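Local coordinates for protein GDP-perosamine synthase (PDB 3BN1) that makes GDP-perosamine by pyridoxal phosphate-dependent transfer of an amino group from L-glutamate to GDP-4-keto-6-deoxy-D-mannose, a step in bacterial O-antigen synthesis, at residues A[101-106]-A[120-125]; A[112-117]-A[143-148]; A[81-86]-A[93-98]; A[137-142]-A[174-179]; A[277-280]-A[286-289]. All coordinates share one frame; numbering follows the deposited sequence.

Contact 1: A[101-106]-A[120-125]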
# COMPACT_ATOMS: atom_id res chain seq x y z
N THR A 101 13.39 16.09 6.68
CA THR A 101 14.63 16.22 5.90
C THR A 101 15.66 15.10 6.14
O THR A 101 16.22 14.93 7.23
CB THR A 101 15.27 17.52 6.31
OG1 THR A 101 14.35 18.60 6.04
CG2 THR A 101 16.53 17.68 5.58
N PRO A 102 15.98 14.40 5.06
CA PRO A 102 16.98 13.33 5.07
C PRO A 102 18.35 14.05 5.23
O PRO A 102 18.57 15.12 4.65
CB PRO A 102 16.84 12.76 3.65
CG PRO A 102 15.48 13.17 3.24
CD PRO A 102 15.38 14.54 3.73
N VAL A 103 19.25 13.48 6.03
CA VAL A 103 20.61 14.03 6.24
C VAL A 103 21.53 12.86 5.99
O VAL A 103 21.60 11.87 6.75
CB VAL A 103 20.79 14.62 7.66
CG1 VAL A 103 22.28 15.03 7.94
CG2 VAL A 103 19.83 15.81 7.82
N LEU A 104 22.17 12.98 4.84
CA LEU A 104 22.91 11.91 4.27
C LEU A 104 24.23 11.76 4.93
O LEU A 104 24.89 12.74 5.25
CB LEU A 104 23.11 12.06 2.74
CG LEU A 104 21.87 12.27 1.85
CD1 LEU A 104 22.20 12.39 0.38
CD2 LEU A 104 20.86 11.13 2.10
N VAL A 105 24.59 10.49 5.08
CA VAL A 105 25.86 10.08 5.70
C VAL A 105 26.55 9.01 4.80
O VAL A 105 25.88 8.26 4.06
CB VAL A 105 25.65 9.51 7.14
CG1 VAL A 105 24.78 8.22 7.09
CG2 VAL A 105 27.01 9.27 7.79
N ASP A 106 27.89 9.00 4.83
CA ASP A 106 28.70 8.12 3.99
C ASP A 106 28.71 6.77 4.66
O ASP A 106 28.30 6.65 5.81
CB ASP A 106 30.15 8.59 3.92
CG ASP A 106 30.78 8.34 2.60
OD1 ASP A 106 30.15 7.63 1.80
OD2 ASP A 106 31.89 8.85 2.35
N GLU A 120 28.23 11.62 14.24
CA GLU A 120 28.10 12.71 15.21
C GLU A 120 28.10 14.10 14.72
O GLU A 120 27.35 14.93 15.20
CB GLU A 120 29.00 12.57 16.42
CG GLU A 120 28.22 12.91 17.65
CD GLU A 120 28.94 12.48 18.87
OE1 GLU A 120 29.89 11.68 18.67
OE2 GLU A 120 28.55 12.92 19.97
N ALA A 121 28.99 14.33 13.77
CA ALA A 121 29.18 15.63 13.18
C ALA A 121 27.95 15.99 12.36
O ALA A 121 27.84 17.10 11.84
CB ALA A 121 30.37 15.54 12.25
N LEU A 122 27.02 15.05 12.18
CA LEU A 122 25.84 15.41 11.35
C LEU A 122 24.64 15.77 12.22
O LEU A 122 23.57 16.24 11.74
CB LEU A 122 25.44 14.22 10.47
CG LEU A 122 26.46 13.96 9.34
CD1 LEU A 122 25.92 12.71 8.61
CD2 LEU A 122 26.44 15.13 8.44
N ILE A 123 24.83 15.49 13.51
CA ILE A 123 23.75 15.75 14.49
C ILE A 123 23.57 17.26 14.68
O ILE A 123 24.56 17.97 14.75
CB ILE A 123 23.85 14.93 15.82
CG1 ILE A 123 23.96 13.42 15.50
CG2 ILE A 123 22.61 15.18 16.70
CD1 ILE A 123 24.36 12.48 16.69
N THR A 124 22.32 17.72 14.70
CA THR A 124 21.94 19.13 14.88
C THR A 124 20.73 19.16 15.77
O THR A 124 20.18 18.15 16.08
CB THR A 124 21.55 19.79 13.55
OG1 THR A 124 20.21 19.43 13.21
CG2 THR A 124 22.55 19.35 12.54
N PRO A 125 20.28 20.35 16.14
CA PRO A 125 19.08 20.46 16.97
C PRO A 125 17.85 19.79 16.38
O PRO A 125 16.89 19.52 17.11
CB PRO A 125 18.84 21.98 16.98
CG PRO A 125 20.20 22.54 16.97
CD PRO A 125 20.92 21.66 15.94

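Contact 2: A[112-117]-A[143-148]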
# COMPACT_ATOMS: atom_id res chain seq x y z
N PHE A 112 29.79 -1.58 2.99
CA PHE A 112 28.75 -0.78 2.35
C PHE A 112 27.77 -0.16 3.34
O PHE A 112 26.75 0.43 2.88
CB PHE A 112 27.94 -1.51 1.26
CG PHE A 112 28.77 -2.25 0.28
CD1 PHE A 112 29.39 -1.57 -0.79
CD2 PHE A 112 28.98 -3.64 0.41
CE1 PHE A 112 30.19 -2.26 -1.73
CE2 PHE A 112 29.81 -4.33 -0.52
CZ PHE A 112 30.41 -3.64 -1.57
N ASN A 113 28.05 -0.25 4.64
CA ASN A 113 27.10 0.27 5.64
C ASN A 113 27.44 1.59 6.27
O ASN A 113 28.59 2.06 6.22
CB ASN A 113 26.74 -0.78 6.72
CG ASN A 113 25.85 -1.86 6.15
OD1 ASN A 113 25.07 -1.62 5.22
ND2 ASN A 113 26.02 -3.08 6.62
N LEU A 114 26.39 2.23 6.78
CA LEU A 114 26.51 3.49 7.49
C LEU A 114 27.81 3.59 8.28
O LEU A 114 28.10 2.75 9.13
CB LEU A 114 25.33 3.60 8.45
CG LEU A 114 25.13 5.02 8.93
CD1 LEU A 114 23.67 5.04 9.44
CD2 LEU A 114 26.14 5.39 10.02
N ASP A 115 28.59 4.65 8.06
CA ASP A 115 29.84 4.77 8.80
C ASP A 115 29.59 5.51 10.13
O ASP A 115 29.34 6.72 10.18
CB ASP A 115 30.78 5.49 7.88
CG ASP A 115 32.16 5.65 8.51
OD1 ASP A 115 32.31 5.37 9.72
OD2 ASP A 115 33.08 6.11 7.80
N ALA A 116 29.54 4.74 11.22
CA ALA A 116 29.22 5.31 12.55
C ALA A 116 30.09 6.47 13.01
O ALA A 116 29.64 7.40 13.69
CB ALA A 116 29.14 4.24 13.62
N ALA A 117 31.31 6.45 12.48
CA ALA A 117 32.27 7.49 12.75
C ALA A 117 31.93 8.81 12.08
O ALA A 117 32.57 9.80 12.44
CB ALA A 117 33.68 7.07 12.39
N ASP A 143 26.39 -1.15 17.71
CA ASP A 143 26.74 -0.64 19.00
C ASP A 143 27.25 0.80 18.93
O ASP A 143 26.75 1.68 19.61
CB ASP A 143 27.69 -1.64 19.67
CG ASP A 143 26.96 -2.88 20.21
OD1 ASP A 143 25.69 -2.91 20.19
OD2 ASP A 143 27.66 -3.82 20.65
N PRO A 144 28.20 1.11 18.07
CA PRO A 144 28.64 2.51 18.04
C PRO A 144 27.50 3.47 17.65
O PRO A 144 27.45 4.63 18.06
CB PRO A 144 29.72 2.53 16.93
CG PRO A 144 29.99 1.16 16.61
CD PRO A 144 29.20 0.21 17.46
N ILE A 145 26.62 2.99 16.79
CA ILE A 145 25.58 3.85 16.29
C ILE A 145 24.59 4.10 17.45
O ILE A 145 24.04 5.21 17.64
CB ILE A 145 24.87 3.13 15.12
CG1 ILE A 145 25.80 2.88 13.93
CG2 ILE A 145 23.52 3.81 14.78
CD1 ILE A 145 25.10 2.20 12.74
N LEU A 146 24.28 3.04 18.19
CA LEU A 146 23.38 3.15 19.34
C LEU A 146 24.07 4.03 20.39
O LEU A 146 23.42 4.87 21.07
CB LEU A 146 23.05 1.78 19.92
CG LEU A 146 22.14 0.93 19.01
CD1 LEU A 146 22.05 -0.47 19.54
CD2 LEU A 146 20.70 1.55 19.00
N GLU A 147 25.39 3.88 20.49
CA GLU A 147 26.13 4.73 21.44
C GLU A 147 25.90 6.22 21.14
O GLU A 147 25.54 7.00 22.04
CB GLU A 147 27.63 4.35 21.50
CG GLU A 147 28.43 5.04 22.63
CD GLU A 147 28.69 6.55 22.43
OE1 GLU A 147 28.90 7.01 21.28
OE2 GLU A 147 28.72 7.31 23.43
N VAL A 148 26.07 6.62 19.87
CA VAL A 148 25.87 8.03 19.51
C VAL A 148 24.41 8.48 19.74
O VAL A 148 24.14 9.54 20.36
CB VAL A 148 26.29 8.27 18.04
CG1 VAL A 148 25.96 9.70 17.58
CG2 VAL A 148 27.75 8.04 17.92

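Contact 3: A[81-86]-A[93-98]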
# COMPACT_ATOMS: atom_id res chain seq x y z
N VAL A 81 16.41 13.31 9.70
CA VAL A 81 16.69 11.89 9.97
C VAL A 81 17.95 11.63 9.17
O VAL A 81 18.00 11.92 7.93
CB VAL A 81 15.51 10.97 9.48
CG1 VAL A 81 15.78 9.45 9.59
CG2 VAL A 81 14.20 11.45 10.13
N ILE A 82 18.95 11.04 9.85
CA ILE A 82 20.17 10.69 9.15
C ILE A 82 20.00 9.33 8.49
O ILE A 82 19.62 8.36 9.17
CB ILE A 82 21.37 10.68 10.11
CG1 ILE A 82 21.70 12.13 10.50
CG2 ILE A 82 22.61 10.05 9.42
CD1 ILE A 82 22.47 12.27 11.83
N VAL A 83 20.25 9.30 7.18
CA VAL A 83 20.11 8.15 6.27
C VAL A 83 21.37 8.07 5.39
O VAL A 83 21.88 9.11 4.97
CB VAL A 83 18.92 8.43 5.34
CG1 VAL A 83 18.62 7.25 4.43
CG2 VAL A 83 17.72 8.87 6.13
N PRO A 84 21.89 6.85 5.14
CA PRO A 84 23.06 6.74 4.25
C PRO A 84 22.66 7.12 2.82
O PRO A 84 21.56 6.85 2.37
CB PRO A 84 23.43 5.26 4.34
CG PRO A 84 22.26 4.55 4.94
CD PRO A 84 21.51 5.56 5.76
N SER A 85 23.55 7.80 2.12
CA SER A 85 23.32 8.15 0.71
C SER A 85 23.25 6.84 -0.07
O SER A 85 22.42 6.71 -0.97
CB SER A 85 24.45 8.98 0.10
OG SER A 85 24.07 9.53 -1.15
N LEU A 86 24.10 5.87 0.30
CA LEU A 86 24.08 4.53 -0.34
C LEU A 86 23.01 3.62 0.23
O LEU A 86 23.21 2.99 1.28
CB LEU A 86 25.43 3.82 -0.23
CG LEU A 86 25.58 2.62 -1.21
CD1 LEU A 86 25.69 3.12 -2.66
CD2 LEU A 86 26.83 1.79 -0.91
N ASN A 93 12.94 8.39 0.77
CA ASN A 93 11.58 8.85 0.42
C ASN A 93 10.66 8.81 1.59
O ASN A 93 9.81 9.69 1.81
CB ASN A 93 10.91 8.04 -0.73
CG ASN A 93 11.58 8.32 -2.09
OD1 ASN A 93 12.28 9.33 -2.27
ND2 ASN A 93 11.32 7.45 -3.08
N SER A 94 10.83 7.75 2.38
CA SER A 94 10.01 7.57 3.58
C SER A 94 10.05 8.80 4.53
O SER A 94 9.04 9.22 5.09
CB SER A 94 10.32 6.21 4.28
OG SER A 94 11.57 6.19 4.97
N VAL A 95 11.22 9.43 4.63
CA VAL A 95 11.41 10.60 5.49
C VAL A 95 10.75 11.78 4.79
O VAL A 95 9.99 12.58 5.37
CB VAL A 95 12.94 10.86 5.69
CG1 VAL A 95 13.30 12.21 6.34
CG2 VAL A 95 13.59 9.65 6.35
N THR A 96 10.98 11.79 3.49
CA THR A 96 10.40 12.81 2.69
C THR A 96 8.92 12.83 2.87
O THR A 96 8.35 13.89 2.95
CB THR A 96 10.75 12.60 1.23
OG1 THR A 96 12.11 13.00 1.08
CG2 THR A 96 9.95 13.59 0.33
N TYR A 97 8.30 11.66 2.88
CA TYR A 97 6.86 11.64 2.98
C TYR A 97 6.41 12.25 4.31
O TYR A 97 5.27 12.72 4.43
CB TYR A 97 6.32 10.24 2.99
CG TYR A 97 6.64 9.32 1.85
CD1 TYR A 97 6.90 9.78 0.57
CD2 TYR A 97 6.70 7.95 2.07
CE1 TYR A 97 7.24 8.87 -0.49
CE2 TYR A 97 7.00 7.07 1.07
CZ TYR A 97 7.19 7.52 -0.23
OH TYR A 97 7.44 6.62 -1.25
N CYS A 98 7.28 12.23 5.32
CA CYS A 98 6.86 12.81 6.61
C CYS A 98 6.93 14.30 6.53
O CYS A 98 6.42 14.99 7.40
CB CYS A 98 7.75 12.37 7.78
SG CYS A 98 7.65 10.56 7.95

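Contact 4: A[137-142]-A[174-179]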
# COMPACT_ATOMS: atom_id res chain seq x y z
N GLY A 137 22.23 -7.74 3.36
CA GLY A 137 22.02 -8.80 4.35
C GLY A 137 22.98 -8.72 5.51
O GLY A 137 23.05 -9.63 6.35
N GLN A 138 23.74 -7.63 5.57
CA GLN A 138 24.71 -7.47 6.63
C GLN A 138 24.27 -6.33 7.54
O GLN A 138 24.14 -5.18 7.06
CB GLN A 138 26.07 -7.06 6.01
CG GLN A 138 27.19 -6.89 7.01
CD GLN A 138 28.59 -7.17 6.48
OE1 GLN A 138 29.38 -7.83 7.19
NE2 GLN A 138 28.89 -6.77 5.23
N ILE A 139 24.17 -6.61 8.85
CA ILE A 139 23.82 -5.55 9.87
C ILE A 139 24.91 -4.49 10.05
O ILE A 139 26.11 -4.81 10.11
CB ILE A 139 23.39 -6.22 11.21
CG1 ILE A 139 22.10 -7.05 10.99
CG2 ILE A 139 23.21 -5.17 12.31
CD1 ILE A 139 21.64 -7.96 12.11
N CYS A 140 24.54 -3.20 10.11
CA CYS A 140 25.54 -2.16 10.33
C CYS A 140 26.15 -2.34 11.72
O CYS A 140 25.67 -3.16 12.52
CB CYS A 140 24.83 -0.81 10.42
SG CYS A 140 23.93 -0.38 8.89
N ASP A 141 27.23 -1.60 11.98
CA ASP A 141 27.88 -1.67 13.28
C ASP A 141 27.06 -0.95 14.33
O ASP A 141 27.29 0.22 14.66
CB ASP A 141 29.30 -1.11 13.21
CG ASP A 141 30.19 -1.63 14.37
OD1 ASP A 141 29.77 -2.48 15.18
OD2 ASP A 141 31.35 -1.22 14.44
N MET A 142 26.07 -1.67 14.82
CA MET A 142 25.06 -1.13 15.72
C MET A 142 25.44 -0.51 17.03
O MET A 142 24.93 0.52 17.42
CB MET A 142 23.86 -2.06 15.88
CG MET A 142 23.17 -2.34 14.57
SD MET A 142 22.46 -0.81 13.82
CE MET A 142 21.29 -0.20 15.11
N GLY A 174 16.17 -6.28 13.37
CA GLY A 174 14.82 -5.96 13.78
C GLY A 174 14.67 -5.74 15.27
O GLY A 174 13.70 -5.08 15.67
N SER A 175 15.62 -6.22 16.07
CA SER A 175 15.49 -6.08 17.54
C SER A 175 16.40 -5.00 18.07
O SER A 175 16.46 -4.84 19.31
CB SER A 175 15.94 -7.38 18.28
OG SER A 175 17.25 -7.76 17.89
N LEU A 176 17.18 -4.39 17.17
CA LEU A 176 18.23 -3.45 17.57
C LEU A 176 17.86 -2.00 17.80
O LEU A 176 18.36 -1.39 18.73
CB LEU A 176 19.42 -3.49 16.58
CG LEU A 176 19.97 -4.89 16.39
CD1 LEU A 176 20.36 -5.07 14.95
CD2 LEU A 176 21.15 -5.17 17.36
N GLY A 177 17.07 -1.39 16.92
CA GLY A 177 16.73 0.03 17.16
C GLY A 177 15.42 0.18 17.97
O GLY A 177 14.95 -0.72 18.67
N ASP A 178 14.80 1.35 17.88
CA ASP A 178 13.51 1.56 18.50
C ASP A 178 12.49 0.75 17.74
O ASP A 178 11.51 0.20 18.31
CB ASP A 178 13.29 3.06 18.48
CG ASP A 178 14.27 3.75 19.45
OD1 ASP A 178 14.04 3.66 20.69
OD2 ASP A 178 15.26 4.37 18.98
N CYS A 179 12.70 0.64 16.43
CA CYS A 179 11.81 -0.20 15.63
C CYS A 179 12.61 -0.52 14.39
O CYS A 179 13.79 -0.14 14.27
CB CYS A 179 10.49 0.48 15.26
SG CYS A 179 10.76 2.07 14.41

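Contact 5: A[277-280]-A[286-289]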
# COMPACT_ATOMS: atom_id res chain seq x y z
N PRO A 277 33.01 -9.44 -1.22
CA PRO A 277 32.37 -8.74 -0.13
C PRO A 277 33.01 -9.00 1.23
O PRO A 277 33.15 -10.14 1.64
CB PRO A 277 30.94 -9.29 -0.14
CG PRO A 277 31.02 -10.67 -0.71
CD PRO A 277 32.11 -10.48 -1.80
N HIS A 278 33.38 -7.96 1.96
CA HIS A 278 33.97 -8.20 3.27
C HIS A 278 32.84 -8.59 4.21
O HIS A 278 31.71 -8.05 4.19
CB HIS A 278 34.63 -6.90 3.76
CG HIS A 278 35.08 -6.94 5.19
ND1 HIS A 278 36.11 -7.75 5.61
CD2 HIS A 278 34.64 -6.28 6.29
CE1 HIS A 278 36.27 -7.61 6.91
NE2 HIS A 278 35.39 -6.72 7.34
N VAL A 279 33.15 -9.54 5.07
CA VAL A 279 32.15 -9.96 6.04
C VAL A 279 32.56 -9.65 7.48
O VAL A 279 33.49 -10.29 8.00
CB VAL A 279 31.93 -11.45 5.92
CG1 VAL A 279 30.90 -11.93 6.93
CG2 VAL A 279 31.46 -11.66 4.53
N ALA A 280 31.84 -8.75 8.14
CA ALA A 280 32.13 -8.44 9.56
C ALA A 280 31.93 -9.66 10.47
O ALA A 280 30.97 -10.41 10.30
CB ALA A 280 31.22 -7.29 10.06
N VAL A 286 23.41 -12.49 6.02
CA VAL A 286 22.50 -13.35 5.29
C VAL A 286 22.61 -13.31 3.75
O VAL A 286 22.05 -14.17 3.06
CB VAL A 286 21.06 -13.31 5.81
CG1 VAL A 286 20.98 -13.84 7.28
CG2 VAL A 286 20.48 -11.94 5.57
N PHE A 287 23.42 -12.40 3.23
CA PHE A 287 23.64 -12.39 1.79
C PHE A 287 22.42 -12.29 0.86
O PHE A 287 22.20 -13.12 -0.06
CB PHE A 287 24.60 -13.53 1.43
CG PHE A 287 26.05 -13.20 1.69
CD1 PHE A 287 26.77 -12.40 0.78
CD2 PHE A 287 26.67 -13.59 2.86
CE1 PHE A 287 28.13 -12.02 1.02
CE2 PHE A 287 28.03 -13.26 3.09
CZ PHE A 287 28.75 -12.45 2.19
N TRP A 288 21.66 -11.22 1.04
CA TRP A 288 20.55 -10.97 0.14
C TRP A 288 21.14 -10.96 -1.30
O TRP A 288 20.57 -11.49 -2.27
CB TRP A 288 19.90 -9.62 0.46
CG TRP A 288 18.82 -9.33 -0.61
CD1 TRP A 288 17.85 -10.19 -1.08
CD2 TRP A 288 18.65 -8.10 -1.31
NE1 TRP A 288 17.11 -9.55 -2.08
CE2 TRP A 288 17.56 -8.26 -2.21
CE3 TRP A 288 19.38 -6.91 -1.36
CZ2 TRP A 288 17.18 -7.26 -3.11
CZ3 TRP A 288 18.92 -5.87 -2.20
CH2 TRP A 288 17.81 -6.05 -3.02
N MET A 289 22.35 -10.41 -1.43
CA MET A 289 23.06 -10.36 -2.69
C MET A 289 24.53 -10.43 -2.38
O MET A 289 24.97 -9.76 -1.41
CB MET A 289 22.84 -8.97 -3.27
CG MET A 289 21.37 -8.75 -3.52
SD MET A 289 21.02 -8.61 -5.23
CE MET A 289 20.78 -6.82 -5.14

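Contact 1: A[101-106]-A[120-125]
Along the border of the mixed seven-stranded sheet of this aspartate-aminotransferase-like fold, Leu122 packs onto Val103 and Val105. Residues 101-105 form the strand at one edge of the sheet within this chain, and 120-125 is the short 3-10 turn and loop that lead out of helix 116-119 toward strand 127-130. The CB atoms of Val103 and Val105 project toward the turn, while that of Leu104 points the other way, so the strand offers two branched residues with one backbone carbonyl between them. Leu122 spans both. Leu122 CD1 sits 3.5 Å from Val105 CB and 3.7 Å from Val105 CG2. The same Leu122 CD1 rests 3.5 Å from Leu104 O, a van der Waals touch on the peptide. CG of Leu122 is anti to the carbonyl carbon (chi1 -71°), which carries both methyls over the strand. Leu122 CD2 is the looser branch, 4.2 Å from Val103 CG1. Leu122 CB lies 4.1 Å from Val103 CG1, the two side chains running alongside one another and pointing opposite ways. No hydrogen bond crosses; the side chains meet through carbon alone, with the Leu104 carbonyl oxygen the one polar atom touched. Compact beta-branched valines suit the extended strand, whereas the longer leucine bridges the 7.4 Å between the CA atoms of Val103 and Leu122. The turn is held by Ile123 N donating to Glu120 O at 3.1 Å. Around this layer, Leu122 also touches Ile82 of the adjoining strand 80-84, and Ile123 leans on Val148 of helix 142-151. Glu120 forms a salt bridge with Arg151 at the far end of that helix.

Contact 2: A[112-117]-A[143-148]
The backbones come close where Ala116 and Ile145 bring their CA atoms to 5.4 Å, the start of the short helix 116-119 meeting the first turns of helix 142-151. Beside the central sheet of the aminotransferase fold, the N-terminal end of the short helix packs on helix 142-151, with a small residue at the closest approach. Ala116 has just one side-chain carbon, and Ala116 CB is seated against two residues of the longer helix, 3.6 Å from Ile145 CG1 and 3.8 Å from Pro144 CB. Such closeness of the chains is what alanine allows. Pro144 is well suited to its place: in the first turn of a helix the N-H would not be needed for the helix's own i to i-4 bonds, and proline is readily accommodated. Ile145 starts out beside the contact and then runs along it. With its chain fully extended at chi2 (-179°), it carries CD1 beyond Ala116 to the neighbourhood of Leu114; Leu114 CD2 lies 4.3 Å from Ile145 CD1 in a looser touch. Leu114 and Ile145 are both buried, whereas Ala116 and Pro144 sit nearer the surface. Leu119 and Cys140 also pack on Ile145. Asn113 OD1 accepts from Leu135 N and Asn113 ND2 donates to Gln138 O, which probably helps to hold the chain leading into the short helix. Asp143 and Glu147 make salt bridges with Arg169 and Arg151, respectively. The short helix itself opens on an N-cap: Asp115 OD1 accepts from Ala117 N at 3.1 Å, with the donor approaching from above the carboxylate plane, 39° out of it, and the bond bent to 138° at the hydrogen.

Contact 3: A[81-86]-A[93-98]
Val81 and Val95 meet at the heart of a beta-alpha-beta unit, strand 80-84, helix 90-98 and strand 101-105, with the helix packed on the sheet and Val95 also touching Pro102 of strand 101-105. The tight part is this valine pair. Val95 straddles Val81: Val95 CG2 stands 3.9 Å from both Val81 CB and Val81 CG1, while Val95 CG1 reaches Val81 CG2 at 4.0 Å. The Val95 rotamer, with CG1 anti to the backbone N (chi1 169°), sends both methyls at Val81, CG2 on the side of Val81 CG1 and CG1 on the side of Val81 CG2. Short branched side chains suit such an interface, because they fill the space between helix and sheet without forcing them apart. Farther along the strand the packing thins, and Val83 offers a single methyl, Val83 CG2 being 4.2 Å from Val95 CG2. Nothing polar bridges the two segments. Away from this pair, the helical segment carries the partly exposed Thr96 and Tyr97, which do not touch the strand. They are nonetheless engaged in the dimer, since Tyr97 OH bonds to Gly229 O of the second subunit and Val228 of the second subunit packs there too. Asn93 O lies 3.1 Å above the plane of the Tyr97 ring, offset toward its rim.

Contact 4: A[137-142]-A[174-179]
Leu176 meets Ile139 and Met142 in an unusual conformation, its chi2 of 142° lying away from the staggered values. In the aminotransferase fold the contact joins two buried connections beside the central sheet: residues 137-142 lead into helix 142-151, and the loop 174-179 leads into strand 179-183. Leu176 CD1 touches both partners, which lie on the same side of it. Leu176 CD1 is 3.9 Å from Ile139 CG2, the two side chains meeting tip to tip, and also 3.9 Å from Met142 CG. Methionine suits this place because its unbranched chain can fold: bent at both chi2 and chi3, it curls round the leucine rather than extending past it. Isoleucine contributes a short methyl branch that needs no such bend. Tyr168 packs against all three side chains. The loop of Leu176 is gripped by one carboxylate, Glu158, whose OE2 takes the backbone N-H groups of Leu176 and Gly177 while OE1 takes that of Gly174. Gly174 has positive phi, which glycine adopts readily. Asp141 centres an inverse gamma turn, closed by a weak bond from Met142 N to Cys140 O. At the curled end of the methionine, Met142 CE lies 4.1 Å from Leu176 CB.

Contact 5: A[277-280]-A[286-289]
Phe287 presents the outer edge of its ring to Pro277 and Val279, packing together the two arms of the connection between strands 274-275 and 290-294, neighbours in the small antiparallel sheet. The backbone here is irregular: Phe287 itself is in the left-handed region (phi 56°), and its CB sets off beside the opposing arm rather than at it. The ring then swings across, with chi1 at -80° and chi2 at -79°, until its CE1-CZ-CE2 end faces the other arm. Pro277 CG lies in the ring plane at that edge, 3.6 Å from Phe287 CE1 and 4.1 Å from Phe287 CZ, and the two side chains cross at about a right angle. This is therefore an edge contact and not a CH-pi stack over a face. Val279 completes the seat with CG2, the branch anti to its carbonyl carbon: Val279 CG2 is 3.7 Å from Phe287 CZ and 4.0 Å from Phe287 CE2, near the plane as well. Proline, at its favoured polyproline-like backbone angles, gives a stiff partner, valine a short branch that just meets the ring, and phenylalanine the length to bridge backbones 9.7 Å apart between the CA atoms of Pro277 and Phe287. His285 stacks on the same ring, and its ND1 accepts from Phe287 N. The next residue, Trp288, touches the bound 2-oxoglutarate, although the side chain of Phe287 remains about 14 Å from that ligand. Helix 249-266 lies alongside, with Val260 against Phe287, and strand 290-294 begins directly after Met289.

From the N terminus, contact 3 closes first, folding helix 90-98 back on strand 80-84. Contact 1 follows in series but joins the same sheet, since the Val103 backbone hydrogen-bonds to Val81 and Val83 in the neighbouring strand. Contact 2 crosses contact 1, its segments alternating with those of 101-106 and 120-125, and links the region beyond the edge strand to helix 142-151. Contact 4 in turn crosses contact 2, touching it through Asn113 and Gln138, and draws in the loop before strand 179-183. Contact 5 closes its short loop last. Probable hydrogen bonds from Ala280 N to Gln138 OE1 and from Val286 N to Gly137 O tie this loop, beside the small antiparallel sheet, to contact 4.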